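Local coordinates for conserved domain protein (PDB 2I7R) that is of unknown function but belongs to the glyoxalase/bleomycin resistance protein/dioxygenase superfamily and assembles as a dimer, at residues I69-V74 against L112-M117. Numbering follows the deposited sequence.
Sequences IEVEDV and LDFYRM
E70 lays its methylenes over one face of the Y115 ring. E70 CB makes an off-centre CH-pi contact, 4.3 Å from the centroid of the Y115 ring. E70 CG, set anti to the backbone N (chi1 -158°), stands 4.0 Å above the Y115 ring plane near its rim. The extended chain then carries the carboxylate, turned only 11° from the ring, out to where E70 OE2 meets the selenomethionine methyl CE of M117 at 3.2 Å. E70 OE1 hydrogen-bonds N7 ND2 and Y115 OH hydrogen-bonds N7 OD1, both on the second subunit, so a glutamate suits this place: its methylenes cover the ring while its acid reaches the dimer interface. The two strands that carry them run parallel as neighbours in a mixed four-stranded sheet of βαβββ topology, that of the glyoxalase fold. I69 N and O bond the residues flanking F114, D113 O (2.6 Å from I69 N) and Y115 N, and Y115 O takes V71 N. On the face turned to the helices, branched I69 sends CD1 to F114 CE1 and L112 CD2, both at 4.0 Å, while V71 CG1 meets the edge of the F114 ring. Compact V74 packs CG2 tightly against R116 CG, and R116 NH1 continues to a salt bridge with E100.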
# COMPACT_ATOMS: atom_id res chain seq x y z
N ILE A 69 6.56 7.65 -1.98
CA ILE A 69 7.90 7.18 -2.28
C ILE A 69 8.90 8.25 -1.90
O ILE A 69 8.90 9.38 -2.46
CB ILE A 69 8.06 6.79 -3.78
CG1 ILE A 69 7.02 5.72 -4.14
CG2 ILE A 69 9.54 6.30 -4.08
CD1 ILE A 69 6.83 5.50 -5.63
N GLU A 70 9.74 7.94 -0.91
CA GLU A 70 10.77 8.88 -0.51
C GLU A 70 11.93 8.90 -1.54
O GLU A 70 12.48 7.87 -1.92
CB GLU A 70 11.29 8.59 0.89
CG GLU A 70 11.93 9.84 1.52
CD GLU A 70 12.25 9.68 2.99
OE1 GLU A 70 12.08 8.55 3.54
OE2 GLU A 70 12.67 10.69 3.60
N VAL A 71 12.25 10.10 -2.01
CA VAL A 71 13.26 10.28 -3.05
C VAL A 71 14.29 11.34 -2.62
O VAL A 71 14.01 12.12 -1.69
CB VAL A 71 12.61 10.73 -4.40
CG1 VAL A 71 11.74 9.64 -4.96
CG2 VAL A 71 11.83 12.06 -4.24
N GLU A 72 15.44 11.38 -3.29
CA GLU A 72 16.45 12.41 -3.00
C GLU A 72 16.13 13.77 -3.64
O GLU A 72 16.39 14.81 -3.04
CB GLU A 72 17.85 11.93 -3.42
CG GLU A 72 18.48 10.83 -2.48
CD GLU A 72 19.54 11.36 -1.48
OE1 GLU A 72 19.98 12.55 -1.56
OE2 GLU A 72 19.98 10.57 -0.59
N ASP A 73 15.54 13.76 -4.83
CA ASP A 73 15.28 15.00 -5.57
C ASP A 73 13.87 15.00 -6.16
O ASP A 73 13.62 14.36 -7.18
CB ASP A 73 16.35 15.21 -6.67
CG ASP A 73 16.39 16.65 -7.22
OD1 ASP A 73 15.39 17.38 -7.16
OD2 ASP A 73 17.45 17.04 -7.76
N VAL A 74 12.96 15.74 -5.51
CA VAL A 74 11.57 15.83 -5.90
C VAL A 74 11.38 16.59 -7.21
O VAL A 74 10.59 16.18 -8.08
CB VAL A 74 10.69 16.44 -4.76
CG1 VAL A 74 9.25 16.65 -5.21
CG2 VAL A 74 10.74 15.55 -3.53
N LEU A 112 0.37 8.62 -6.64
CA LEU A 112 1.72 8.44 -6.11
C LEU A 112 2.21 9.77 -5.58
O LEU A 112 1.90 10.83 -6.16
CB LEU A 112 2.69 7.88 -7.17
CG LEU A 112 2.46 6.37 -7.49
CD1 LEU A 112 1.30 6.20 -8.45
CD2 LEU A 112 3.73 5.71 -8.08
N ASP A 113 2.94 9.72 -4.48
CA ASP A 113 3.63 10.90 -3.94
C ASP A 113 5.12 10.64 -3.94
O ASP A 113 5.58 9.68 -3.33
CB ASP A 113 3.12 11.21 -2.53
CG ASP A 113 3.86 12.36 -1.86
OD1 ASP A 113 4.32 13.27 -2.56
OD2 ASP A 113 3.99 12.34 -0.62
N PHE A 114 5.87 11.46 -4.68
CA PHE A 114 7.32 11.49 -4.57
C PHE A 114 7.69 12.62 -3.59
O PHE A 114 7.41 13.79 -3.86
CB PHE A 114 7.95 11.70 -5.95
CG PHE A 114 7.61 10.62 -6.95
CD1 PHE A 114 8.42 9.50 -7.08
CD2 PHE A 114 6.47 10.71 -7.74
CE1 PHE A 114 8.12 8.49 -8.01
CE2 PHE A 114 6.15 9.71 -8.68
CZ PHE A 114 6.96 8.60 -8.82
N TYR A 115 8.29 12.27 -2.45
CA TYR A 115 8.50 13.23 -1.38
C TYR A 115 9.90 13.12 -0.74
O TYR A 115 10.58 12.13 -0.89
CB TYR A 115 7.39 13.13 -0.29
CG TYR A 115 7.59 11.99 0.71
CD1 TYR A 115 8.01 12.24 2.01
CD2 TYR A 115 7.39 10.66 0.32
CE1 TYR A 115 8.22 11.18 2.91
CE2 TYR A 115 7.57 9.63 1.20
CZ TYR A 115 7.99 9.89 2.49
OH TYR A 115 8.18 8.81 3.32
N ARG A 116 10.31 14.18 -0.04
CA ARG A 116 11.51 14.17 0.79
C ARG A 116 11.31 15.02 2.03
O ARG A 116 10.51 15.92 2.04
CB ARG A 116 12.80 14.59 0.02
CG ARG A 116 12.67 15.80 -0.85
CD ARG A 116 14.08 16.35 -1.32
NE ARG A 116 14.70 16.96 -0.18
CZ ARG A 116 14.40 18.16 0.32
NH1 ARG A 116 13.54 18.97 -0.28
NH2 ARG A 116 14.99 18.55 1.44
N MSE A 117 12.05 14.72 3.07
CA MSE A 117 11.88 15.42 4.34
C MSE A 117 13.14 16.22 4.80
O MSE A 117 14.22 15.93 4.31
CB MSE A 117 11.43 14.41 5.40
CG MSE A 117 10.09 13.76 5.04
SE MSE A 117 9.43 12.52 6.40
CE MSE A 117 10.57 10.98 5.99